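Local coordinates for protein 2-methyl-3-hydroxypyridine-5-carboxylic acid oxygenase (Mesorhizobium loti, PDB 3ALJ) that probably catalyses the FAD-dependent oxygenation of 2-methyl-3-hydroxypyridine-5-carboxylic acid, a pyridine compound of vitamin B6 breakdown, with opening of its ring, at residues A[56-62]-A[365-371]; A[152-158]-A[283-289]; A[310-314]-A[327-332]. One frame throughout, in Å; residues are numbered along the deposited sequence.

Contact 1 (A[56-62]-A[365-371]); sequences WHNGLRV and AARYDPL. With BME (beta-mercaptoethanol), chain D.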
loop_
_atom_site.group_PDB
_atom_site.type_symbol
_atom_site.label_atom_id
_atom_site.label_comp_id
_atom_site.label_asym_id
_atom_site.label_seq_id
_atom_site.Cartn_x
_atom_site.Cartn_y
_atom_site.Cartn_z
ATOM N N TRP A 56 -1.184 1.711 9.211
ATOM C CA TRP A 56 -1.455 2.572 10.371
ATOM C C TRP A 56 -2.839 2.265 10.874
ATOM O O TRP A 56 -3.579 1.457 10.312
ATOM C CB TRP A 56 -1.365 4.032 9.988
ATOM C CG TRP A 56 -0.051 4.399 9.283
ATOM C CD1 TRP A 56 0.293 4.085 7.979
ATOM C CD2 TRP A 56 1.081 5.095 9.825
ATOM N NE1 TRP A 56 1.581 4.528 7.678
ATOM C CE2 TRP A 56 2.080 5.157 8.810
ATOM C CE3 TRP A 56 1.315 5.720 11.069
ATOM C CZ2 TRP A 56 3.303 5.812 9.010
ATOM C CZ3 TRP A 56 2.533 6.345 11.275
ATOM C CH2 TRP A 56 3.504 6.430 10.283
ATOM N N HIS A 57 -3.266 2.953 11.934
ATOM C CA HIS A 57 -4.554 2.803 12.476
ATOM C C HIS A 57 -5.680 2.713 11.456
ATOM O O HIS A 57 -6.523 1.837 11.592
ATOM C CB HIS A 57 -4.798 4.080 13.396
ATOM C CG HIS A 57 -6.230 4.366 13.763
ATOM N ND1 HIS A 57 -6.934 5.356 13.105
ATOM C CD2 HIS A 57 -7.079 3.801 14.654
ATOM C CE1 HIS A 57 -8.173 5.409 13.611
ATOM N NE2 HIS A 57 -8.294 4.470 14.557
ATOM N N ASN A 58 -5.688 3.599 10.459
ATOM C CA ASN A 58 -6.800 3.522 9.488
ATOM C C ASN A 58 -6.855 2.128 8.744
ATOM O O ASN A 58 -7.930 1.541 8.641
ATOM C CB ASN A 58 -6.666 4.663 8.451
ATOM C CG ASN A 58 -5.361 4.622 7.599
ATOM O OD1 ASN A 58 -4.254 4.312 8.105
ATOM N ND2 ASN A 58 -5.495 5.032 6.328
ATOM N N GLY A 59 -5.679 1.638 8.319
ATOM C CA GLY A 59 -5.618 0.302 7.652
ATOM C C GLY A 59 -5.920 -0.779 8.614
ATOM O O GLY A 59 -6.548 -1.786 8.237
ATOM N N LEU A 60 -5.416 -0.679 9.858
ATOM C CA LEU A 60 -5.658 -1.701 10.845
ATOM C C LEU A 60 -7.172 -1.785 11.172
ATOM O O LEU A 60 -7.662 -2.903 11.389
ATOM C CB LEU A 60 -4.780 -1.438 12.096
ATOM C CG LEU A 60 -3.296 -1.582 11.848
ATOM C CD1 LEU A 60 -2.549 -1.029 13.074
ATOM C CD2 LEU A 60 -2.873 -3.036 11.555
ATOM N N ARG A 61 -7.880 -0.637 11.203
ATOM C CA ARG A 61 -9.328 -0.628 11.470
ATOM C C ARG A 61 -10.035 -1.242 10.259
ATOM O O ARG A 61 -11.032 -1.956 10.480
ATOM C CB ARG A 61 -9.749 0.841 11.661
ATOM C CG ARG A 61 -9.355 1.434 13.054
ATOM C CD ARG A 61 -10.029 0.663 14.236
ATOM N NE ARG A 61 -11.410 1.139 14.344
ATOM C CZ ARG A 61 -12.148 0.926 15.412
ATOM N NH1 ARG A 61 -11.758 0.011 16.280
ATOM N NH2 ARG A 61 -13.342 1.560 15.499
ATOM N N VAL A 62 -9.550 -1.023 9.019
ATOM C CA VAL A 62 -10.145 -1.782 7.931
ATOM C C VAL A 62 -9.989 -3.262 8.193
ATOM O O VAL A 62 -10.960 -4.037 8.037
ATOM C CB VAL A 62 -9.500 -1.416 6.582
ATOM C CG1 VAL A 62 -10.039 -2.354 5.459
ATOM C CG2 VAL A 62 -9.806 0.034 6.187
ATOM N N ALA A 365 -4.641 11.066 7.474
ATOM C CA ALA A 365 -5.173 9.880 6.878
ATOM C C ALA A 365 -5.085 8.700 7.899
ATOM O O ALA A 365 -6.020 7.862 8.086
ATOM C CB ALA A 365 -4.424 9.478 5.560
ATOM N N ALA A 366 -3.941 8.637 8.612
ATOM C CA ALA A 366 -3.773 7.472 9.584
ATOM C C ALA A 366 -4.762 7.598 10.745
ATOM O O ALA A 366 -5.181 6.577 11.257
ATOM C CB ALA A 366 -2.356 7.505 10.111
ATOM N N ARG A 367 -5.110 8.843 11.129
ATOM C CA ARG A 367 -6.045 9.055 12.228
ATOM C C ARG A 367 -7.443 8.684 11.916
ATOM O O ARG A 367 -8.275 8.467 12.843
ATOM C CB ARG A 367 -5.985 10.524 12.683
ATOM C CG ARG A 367 -4.656 10.823 13.423
ATOM C CD ARG A 367 -4.573 12.296 13.809
ATOM N NE ARG A 367 -5.624 12.486 14.776
ATOM C CZ ARG A 367 -6.648 13.289 14.609
ATOM N NH1 ARG A 367 -6.733 14.133 13.549
ATOM N NH2 ARG A 367 -7.585 13.210 15.536
ATOM N N TYR A 368 -7.840 8.647 10.602
ATOM C CA TYR A 368 -9.198 8.360 10.244
ATOM C C TYR A 368 -9.573 6.944 10.625
ATOM O O TYR A 368 -8.853 5.956 10.324
ATOM C CB TYR A 368 -9.363 8.566 8.699
ATOM C CG TYR A 368 -10.789 8.304 8.260
ATOM C CD1 TYR A 368 -11.848 9.125 8.777
ATOM C CD2 TYR A 368 -11.103 7.203 7.460
ATOM C CE1 TYR A 368 -13.162 8.858 8.404
ATOM C CE2 TYR A 368 -12.403 6.986 7.047
ATOM C CZ TYR A 368 -13.454 7.788 7.589
ATOM O OH TYR A 368 -14.774 7.547 7.227
ATOM N N ASP A 369 -10.733 6.768 11.322
ATOM C CA ASP A 369 -11.273 5.434 11.585
ATOM C C ASP A 369 -12.433 5.173 10.618
ATOM O O ASP A 369 -13.512 5.740 10.776
ATOM C CB ASP A 369 -11.850 5.405 13.009
ATOM C CG ASP A 369 -12.579 4.145 13.223
ATOM O OD1 ASP A 369 -12.372 3.143 12.532
ATOM O OD2 ASP A 369 -13.367 4.073 14.167
ATOM N N PRO A 370 -12.257 4.311 9.620
ATOM C CA PRO A 370 -13.313 4.054 8.695
ATOM C C PRO A 370 -14.490 3.339 9.332
ATOM O O PRO A 370 -15.596 3.396 8.716
ATOM C CB PRO A 370 -12.593 3.128 7.635
ATOM C CG PRO A 370 -11.544 2.447 8.467
ATOM C CD PRO A 370 -11.044 3.534 9.366
ATOM N N LEU A 371 -14.376 2.647 10.485
ATOM C CA LEU A 371 -15.539 1.864 11.026
ATOM C C LEU A 371 -16.532 2.874 11.629
ATOM O O LEU A 371 -17.763 2.787 11.355
ATOM C CB LEU A 371 -14.994 0.884 12.063
ATOM C CG LEU A 371 -13.852 -0.073 11.603
ATOM C CD1 LEU A 371 -13.727 -1.175 12.655
ATOM C CD2 LEU A 371 -14.306 -0.649 10.268
HETATM C C1 BME D . -7.631 7.667 4.942
HETATM C C2 BME D . -6.598 6.961 3.989
HETATM O O1 BME D . -7.758 6.859 6.119
HETATM S S2 BME D . -6.715 7.931 2.388
#

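Contact 2 (A[152-158]-A[283-289]); sequences IVGADGV and VALVGDA. With FAD (flavin-adenine dinucleotide), chain B.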
loop_
_atom_site.group_PDB
_atom_site.type_symbol
_atom_site.label_atom_id
_atom_site.label_comp_id
_atom_site.label_asym_id
_atom_site.label_seq_id
_atom_site.Cartn_x
_atom_site.Cartn_y
_atom_site.Cartn_z
ATOM N N ILE A 152 -19.316 -3.237 -10.627
ATOM C CA ILE A 152 -17.968 -3.620 -11.157
ATOM C C ILE A 152 -16.907 -2.840 -10.380
ATOM O O ILE A 152 -17.011 -1.598 -10.329
ATOM C CB ILE A 152 -17.840 -3.285 -12.632
ATOM C CG1 ILE A 152 -18.956 -4.008 -13.432
ATOM C CG2 ILE A 152 -16.415 -3.598 -13.145
ATOM C CD1 ILE A 152 -18.709 -3.807 -14.875
ATOM N N VAL A 153 -15.928 -3.492 -9.742
ATOM C CA VAL A 153 -14.876 -2.823 -9.019
ATOM C C VAL A 153 -13.586 -2.914 -9.841
ATOM O O VAL A 153 -13.050 -4.009 -10.014
ATOM C CB VAL A 153 -14.715 -3.455 -7.635
ATOM C CG1 VAL A 153 -13.592 -2.724 -6.869
ATOM C CG2 VAL A 153 -16.068 -3.298 -6.775
ATOM N N GLY A 154 -13.092 -1.759 -10.229
ATOM C CA GLY A 154 -11.783 -1.683 -10.910
ATOM C C GLY A 154 -10.713 -1.486 -9.850
ATOM O O GLY A 154 -10.423 -0.392 -9.470
ATOM N N ALA A 155 -10.186 -2.597 -9.360
ATOM C CA ALA A 155 -9.067 -2.578 -8.325
ATOM C C ALA A 155 -7.847 -3.196 -9.015
ATOM O O ALA A 155 -7.068 -3.931 -8.382
ATOM C CB ALA A 155 -9.542 -3.477 -7.146
ATOM N N ASP A 156 -7.652 -2.788 -10.276
ATOM C CA ASP A 156 -6.590 -3.385 -11.107
ATOM C C ASP A 156 -5.375 -2.591 -11.301
ATOM O O ASP A 156 -4.683 -2.722 -12.314
ATOM C CB ASP A 156 -7.282 -3.909 -12.442
ATOM C CG ASP A 156 -8.132 -2.877 -13.123
ATOM O OD1 ASP A 156 -8.733 -1.932 -12.536
ATOM O OD2 ASP A 156 -8.276 -3.013 -14.414
ATOM N N GLY A 157 -5.046 -1.796 -10.270
ATOM C CA GLY A 157 -3.707 -1.222 -10.204
ATOM C C GLY A 157 -3.485 0.045 -11.051
ATOM O O GLY A 157 -4.376 0.513 -11.729
ATOM N N VAL A 158 -2.245 0.559 -11.072
ATOM C CA VAL A 158 -1.950 1.828 -11.740
ATOM C C VAL A 158 -2.221 1.733 -13.224
ATOM O O VAL A 158 -2.536 2.749 -13.814
ATOM C CB VAL A 158 -0.427 2.196 -11.585
ATOM C CG1 VAL A 158 -0.097 2.662 -10.256
ATOM C CG2 VAL A 158 0.493 1.051 -12.002
ATOM N N VAL A 283 -19.619 1.208 -12.270
ATOM C CA VAL A 283 -18.148 0.927 -12.118
ATOM C C VAL A 283 -17.560 1.896 -11.101
ATOM O O VAL A 283 -17.699 3.102 -11.176
ATOM C CB VAL A 283 -17.468 1.169 -13.467
ATOM C CG1 VAL A 283 -15.927 1.038 -13.294
ATOM C CG2 VAL A 283 -17.971 0.086 -14.516
ATOM N N ALA A 284 -16.801 1.319 -10.118
ATOM C CA ALA A 284 -16.002 2.141 -9.158
ATOM C C ALA A 284 -14.580 1.730 -9.291
ATOM O O ALA A 284 -14.238 0.513 -9.293
ATOM C CB ALA A 284 -16.430 1.860 -7.782
ATOM N N LEU A 285 -13.741 2.748 -9.371
ATOM C CA LEU A 285 -12.239 2.547 -9.410
ATOM C C LEU A 285 -11.711 2.717 -7.981
ATOM O O LEU A 285 -11.985 3.738 -7.344
ATOM C CB LEU A 285 -11.595 3.606 -10.295
ATOM C CG LEU A 285 -12.174 3.546 -11.745
ATOM C CD1 LEU A 285 -11.431 4.623 -12.552
ATOM C CD2 LEU A 285 -12.013 2.167 -12.421
ATOM N N VAL A 286 -10.920 1.759 -7.515
ATOM C CA VAL A 286 -10.451 1.718 -6.063
ATOM C C VAL A 286 -8.971 1.516 -6.065
ATOM O O VAL A 286 -8.504 0.606 -6.783
ATOM C CB VAL A 286 -11.128 0.568 -5.249
ATOM C CG1 VAL A 286 -12.724 0.796 -5.235
ATOM C CG2 VAL A 286 -10.601 -0.904 -5.558
ATOM N N GLY A 287 -8.216 2.197 -5.218
ATOM C CA GLY A 287 -6.821 1.848 -5.063
ATOM C C GLY A 287 -5.950 2.562 -6.077
ATOM O O GLY A 287 -6.285 3.688 -6.484
ATOM N N ASP A 288 -4.823 1.938 -6.428
ATOM C CA ASP A 288 -3.900 2.604 -7.327
ATOM C C ASP A 288 -4.547 2.863 -8.765
ATOM O O ASP A 288 -4.015 3.721 -9.503
ATOM C CB ASP A 288 -2.678 1.703 -7.556
ATOM C CG ASP A 288 -1.611 1.841 -6.441
ATOM O OD1 ASP A 288 -1.873 2.512 -5.433
ATOM O OD2 ASP A 288 -0.530 1.257 -6.666
ATOM N N ALA A 289 -5.607 2.152 -9.084
ATOM C CA ALA A 289 -6.346 2.444 -10.331
ATOM C C ALA A 289 -6.802 3.915 -10.336
ATOM O O ALA A 289 -6.976 4.515 -11.422
ATOM C CB ALA A 289 -7.551 1.527 -10.456
HETATM P PA FAD B . -2.036 -3.490 -6.602
HETATM O O1A FAD B . -1.463 -3.824 -5.260
HETATM O O2A FAD B . -1.178 -3.076 -7.650
HETATM O O5B FAD B . -2.858 -4.774 -7.050
HETATM C C5B FAD B . -3.536 -4.820 -8.349
HETATM C C4B FAD B . -3.682 -6.312 -8.572
HETATM O O4B FAD B . -4.443 -6.341 -9.828
HETATM C C3B FAD B . -2.423 -7.041 -8.865
HETATM O O3B FAD B . -2.374 -8.299 -8.161
HETATM C C2B FAD B . -2.423 -7.170 -10.432
HETATM O O2B FAD B . -1.726 -8.333 -10.909
HETATM C C1B FAD B . -3.870 -7.352 -10.754
HETATM N N9A FAD B . -4.265 -6.823 -12.021
HETATM C C8A FAD B . -3.732 -5.782 -12.747
HETATM N N7A FAD B . -4.443 -5.543 -13.859
HETATM C C5A FAD B . -5.471 -6.474 -13.857
HETATM C C6A FAD B . -6.569 -6.660 -14.693
HETATM N N6A FAD B . -6.733 -5.886 -15.818
HETATM N N1A FAD B . -7.407 -7.647 -14.368
HETATM C C2A FAD B . -7.232 -8.438 -13.303
HETATM N N3A FAD B . -6.203 -8.287 -12.419
HETATM C C4A FAD B . -5.353 -7.266 -12.717
HETATM N N1 FAD B . 1.295 1.667 0.879
HETATM C C2 FAD B . 1.102 1.581 2.183
HETATM O O2 FAD B . -0.024 1.600 2.706
HETATM N N3 FAD B . 2.196 1.478 3.042
HETATM C C4 FAD B . 3.504 1.421 2.557
HETATM O O4 FAD B . 4.462 1.169 3.380
HETATM C C4X FAD B . 3.673 1.534 1.188
HETATM N N5 FAD B . 5.002 1.599 0.644
HETATM C C5X FAD B . 5.160 1.781 -0.717
HETATM C C6 FAD B . 6.441 1.955 -1.271
HETATM C C7 FAD B . 6.606 2.070 -2.627
HETATM C C7M FAD B . 8.041 2.243 -3.204
HETATM C C8 FAD B . 5.513 2.090 -3.467
HETATM C C8M FAD B . 5.655 2.257 -4.997
HETATM C C9 FAD B . 4.228 1.925 -2.930
HETATM C C9A FAD B . 4.035 1.813 -1.531
HETATM N N10 FAD B . 2.702 1.684 -0.939
HETATM C C10 FAD B . 2.555 1.597 0.394
HETATM C "C1'" FAD B . 1.474 1.748 -1.866
HETATM C "C2'" FAD B . 0.967 0.334 -2.117
HETATM O "O2'" FAD B . 2.036 -0.462 -2.671
HETATM C "C3'" FAD B . -0.138 0.375 -3.189
HETATM O "O3'" FAD B . -0.886 1.634 -2.991
HETATM C "C4'" FAD B . -1.132 -0.705 -3.080
HETATM O "O4'" FAD B . -0.423 -1.955 -3.316
HETATM C "C5'" FAD B . -2.186 -0.606 -4.134
HETATM O "O5'" FAD B . -3.088 -1.697 -3.981
HETATM P P FAD B . -4.080 -1.976 -5.179
HETATM O O1P FAD B . -4.831 -3.175 -4.781
HETATM O O2P FAD B . -4.827 -0.747 -5.593
HETATM O O3P FAD B . -3.116 -2.301 -6.436
HETATM O O HOH W 1 -6.270 -0.532 -7.906
HETATM O O HOH W 2 -0.565 -0.523 -8.811
#

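Contact 3 (A[310-314]-A[327-332]); sequences SLSQD and AWETRI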
loop_
_atom_site.group_PDB
_atom_site.type_symbol
_atom_site.label_atom_id
_atom_site.label_comp_id
_atom_site.label_asym_id
_atom_site.label_seq_id
_atom_site.Cartn_x
_atom_site.Cartn_y
_atom_site.Cartn_z
ATOM N N SER A 310 -14.935 1.605 2.497
ATOM C CA SER A 310 -15.934 2.688 2.487
ATOM C C SER A 310 -16.938 2.484 1.357
ATOM O O SER A 310 -18.138 2.820 1.524
ATOM C CB SER A 310 -15.286 4.049 2.307
ATOM O OG SER A 310 -14.471 4.295 3.482
ATOM N N LEU A 311 -16.509 1.975 0.221
ATOM C CA LEU A 311 -17.438 1.637 -0.918
ATOM C C LEU A 311 -18.497 0.727 -0.400
ATOM O O LEU A 311 -19.736 0.902 -0.699
ATOM C CB LEU A 311 -16.580 1.011 -2.104
ATOM C CG LEU A 311 -17.479 0.635 -3.304
ATOM C CD1 LEU A 311 -18.150 1.821 -3.948
ATOM C CD2 LEU A 311 -16.533 -0.032 -4.305
ATOM N N SER A 312 -18.093 -0.329 0.279
ATOM C CA SER A 312 -19.051 -1.298 0.849
ATOM C C SER A 312 -20.059 -0.656 1.773
ATOM O O SER A 312 -21.245 -1.038 1.754
ATOM C CB SER A 312 -18.350 -2.539 1.492
ATOM O OG SER A 312 -17.868 -2.308 2.822
ATOM N N GLN A 313 -19.592 0.300 2.563
ATOM C CA GLN A 313 -20.503 1.026 3.486
ATOM C C GLN A 313 -21.540 1.805 2.709
ATOM O O GLN A 313 -22.761 1.694 3.032
ATOM C CB GLN A 313 -19.715 1.980 4.350
ATOM C CG GLN A 313 -18.780 1.298 5.380
ATOM C CD GLN A 313 -18.003 2.359 6.105
ATOM O OE1 GLN A 313 -17.497 3.344 5.546
ATOM N NE2 GLN A 313 -17.852 2.127 7.413
ATOM N N ASP A 314 -21.165 2.515 1.651
ATOM C CA ASP A 314 -22.145 3.329 0.950
ATOM C C ASP A 314 -23.109 2.472 0.163
ATOM O O ASP A 314 -24.259 3.013 -0.063
ATOM C CB ASP A 314 -21.408 4.330 0.057
ATOM C CG ASP A 314 -21.032 5.554 0.768
ATOM O OD1 ASP A 314 -21.964 6.372 0.955
ATOM O OD2 ASP A 314 -19.856 5.866 1.091
ATOM N N ALA A 327 -22.140 8.926 -3.987
ATOM C CA ALA A 327 -22.065 9.420 -2.600
ATOM C C ALA A 327 -20.703 9.003 -2.001
ATOM O O ALA A 327 -20.145 9.737 -1.195
ATOM C CB ALA A 327 -23.192 8.807 -1.800
ATOM N N TRP A 328 -20.273 7.800 -2.383
ATOM C CA TRP A 328 -18.981 7.286 -1.816
ATOM C C TRP A 328 -17.816 8.163 -2.196
ATOM O O TRP A 328 -17.030 8.589 -1.315
ATOM C CB TRP A 328 -18.760 5.927 -2.413
ATOM C CG TRP A 328 -17.344 5.368 -2.327
ATOM C CD1 TRP A 328 -16.683 4.910 -1.179
ATOM C CD2 TRP A 328 -16.464 5.147 -3.459
ATOM N NE1 TRP A 328 -15.395 4.464 -1.548
ATOM C CE2 TRP A 328 -15.275 4.629 -2.921
ATOM C CE3 TRP A 328 -16.553 5.393 -4.859
ATOM C CZ2 TRP A 328 -14.234 4.185 -3.731
ATOM C CZ3 TRP A 328 -15.475 5.030 -5.656
ATOM C CH2 TRP A 328 -14.313 4.512 -5.064
ATOM N N GLU A 329 -17.636 8.450 -3.482
ATOM C CA GLU A 329 -16.563 9.358 -3.856
ATOM C C GLU A 329 -16.626 10.718 -3.150
ATOM O O GLU A 329 -15.644 11.267 -2.647
ATOM C CB GLU A 329 -16.412 9.497 -5.402
ATOM C CG GLU A 329 -15.271 10.375 -5.834
ATOM C CD GLU A 329 -15.143 10.543 -7.360
ATOM O OE1 GLU A 329 -15.806 9.859 -8.110
ATOM O OE2 GLU A 329 -14.413 11.489 -7.694
ATOM N N THR A 330 -17.839 11.266 -3.179
ATOM C CA THR A 330 -18.010 12.576 -2.531
ATOM C C THR A 330 -17.569 12.532 -1.042
ATOM O O THR A 330 -16.958 13.484 -0.546
ATOM C CB THR A 330 -19.534 12.970 -2.618
ATOM O OG1 THR A 330 -19.776 13.217 -4.001
ATOM C CG2 THR A 330 -19.780 14.334 -1.849
ATOM N N ARG A 331 -17.937 11.455 -0.333
ATOM C CA ARG A 331 -17.652 11.349 1.107
ATOM C C ARG A 331 -16.165 11.147 1.416
ATOM O O ARG A 331 -15.603 11.719 2.292
ATOM C CB ARG A 331 -18.447 10.131 1.646
ATOM C CG ARG A 331 -18.253 9.916 3.137
ATOM C CD ARG A 331 -19.231 8.940 3.624
ATOM N NE ARG A 331 -19.043 7.540 3.188
ATOM C CZ ARG A 331 -18.338 6.620 3.887
ATOM N NH1 ARG A 331 -17.677 7.010 4.982
ATOM N NH2 ARG A 331 -18.248 5.300 3.484
ATOM N N ILE A 332 -15.557 10.240 0.606
ATOM C CA ILE A 332 -14.244 9.736 1.030
ATOM C C ILE A 332 -13.083 10.317 0.237
ATOM O O ILE A 332 -11.912 10.322 0.696
ATOM C CB ILE A 332 -14.286 8.109 0.912
ATOM C CG1 ILE A 332 -13.450 7.591 1.980
ATOM C CG2 ILE A 332 -13.888 7.546 -0.546
ATOM C CD1 ILE A 332 -14.209 7.729 3.425
HETATM O O HOH W 3 -15.361 5.224 5.925
#

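Contact 1 (A[56-62]-A[365-371])
W56, at the N-cap of helix 57-65, rests its CB on the methyl of A366 (CB to CB, 3.6 Å), while its indole leads away from the 365-371 segment to meet the rings of F96 and F358. H57 begins the polar part. Its CG lies anti to the backbone N (chi1 163°), which carries the imidazole over to the carbonyls at the end of helix 364-367. There H57 ND1 donates to A366 O at 2.8 Å, with the acceptor almost exactly in the ring plane, and H57 CE1 sits 3.2 Å from R367 O. The same A366 O also receives a weak bond from the backbone N of N58, so the carboxyl end of one short helix meets the amino end of another, an orientation consistent with favourable dipoles. N58 turns its CB toward the carbonyls of A365 and Y368. N58 ND2 bonds Q299 OE1 and donates at 2.9 Å to O1 of a beta-mercaptoethanol, probably from the crystallisation liquor, which in turn donates to A365 O. One turn after H57, R61 folds back at chi2 and chi3 and grips D369 side-on: R61 NE meets D369 OD1 at 2.9 Å and R61 NH2 meets D369 OD2 at 2.8 Å, the guanidinium and carboxylate planes standing 64° apart. R61 NH1 has a second carboxylate in E64. On the opposite face of the D369 carboxylate, OD1 accepts L371 N in an Asx turn. L371 CD1 covers one guanidinium face. V62 ends the row with CG2 against P370 CG (3.7 Å). Around this buried contact, V306 of helix 300-314 touches N58, V62 and Y368, and the Y368 ring leans on helix 321-349 and on Y375 of strand 374-375.

Contact 2 (A[152-158]-A[283-289])
I152 and V283 pack CB to CG2 at 3.9 Å on one face of two adjacent parallel strands, 152-154 and 283-285, in the Rossmann-like sheet of the FAD-binding domain. V153 and A284 share the other face, against L311 of helix 300-314. G154 lets the strands close to a CA-CA distance of 4.5 Å opposite L285, whose CD2 lies over the glycine. Three backbone bonds stitch the strands in register: A284 N to I152 O, G154 N to A284 O, and V286 N to G154 O. Past their ends both segments turn to the cofactor, the first through D156-G157 and the second through G287-D288, a pairing that matches the DG and GD motifs of flavoprotein hydroxylases. The backbone sets D156 CB against the adenine, 3.4 Å from FAD C5A. With CG between the backbone N and the carbonyl carbon (chi1 51°), the D156 carboxylate points to its own side of the contact, where S160 and V162 hold it. G287 takes a positive phi of 87° with its CA 3.3 Å from the flavin phosphate oxygen O2P. D288 N then donates to the same O2P at 2.8 Å. Between the turns one water is bound by four partners: it accepts from G157 N and A289 N and donates to V286 O and O2P, so that both segments hold the phosphate through it. V158 CG1 runs alongside D288 CB, and a second water accepts from V158 N and donates to D288 OD2 and to phosphate oxygen O2A. The carboxylate ends on the ribityl chain, where the hydroxyl O3' of FAD donates to D288 OD1 at 2.8 Å.

Contact 3 (A[310-314]-A[327-332])
The indole of W328 lies against L311, whose CB stands over the five-membered ring, 3.9 Å from its centroid, a CH-pi contact. L311 CD1 continues over the same face, 3.8 Å from W328 CD2, and I332 CG2 covers the opposite face, so the ring is sandwiched between one residue of each helix. The swing of CG anti to the backbone N (chi1 163°) points the indole at helix 300-314, where W328 NE1 bonds N307 O; the side chain also touches T279 of the sheet's outermost strand. Beside the apolar part, R331 and D314 approach from opposite directions. R331 NE and R331 NH2 both bind the single oxygen D314 OD2, at 2.8 and 2.9 Å: that atom lies in the guanidinium plane, although the carboxylate is turned 45° against it. NE arrives on the syn side of OD2, whereas NH2 comes in from above the carboxylate plane. R331 NH2 also serves Q313 OE1 at 2.9 Å and, more weakly, S310 O, so one nitrogen links three residues spread over a turn of the first helix. These bonds should restrain the guanidinium's rotation, and the arginine would favour the carboxylate form of D314. A bend at chi3 turns the guanidinium edge to these acceptors. A water fills the far corner, donating to Q313 OE1 and S310 OG and accepting from R331 NH1 at 3.1 Å. The hydroxyl of S310 also bonds V306 O one turn earlier, and S310 OG lies 3.4 Å from I332 CD1. With segment axes 9.4 Å apart and N-to-C directions 128° apart, these are two successive helices packed at a steep angle, a pair that lies against the Rossmann-like sheet of the FAD-binding domain.

Helix 57-65 comes first, and its partner 365-371 lies near the C terminus, so contact 1 closes last, across 302 residues. The other two contacts are nested in that long loop, one after the other. Contact 2 opens on strand 151-154 and closes at 283-289, joining two neighbouring parallel strands of the mixed sheet; contact 3 then spans only twelve residues, folding helix 321-349 back on helix 300-314. Contact 3 lies between the other two and touches both. On one side its W328 and L311 pack on A284, and on the other Q313 NE2 probably bonds P370 O while R331 and I332 touch Y368. Contacts 1 and 2 do not touch each other.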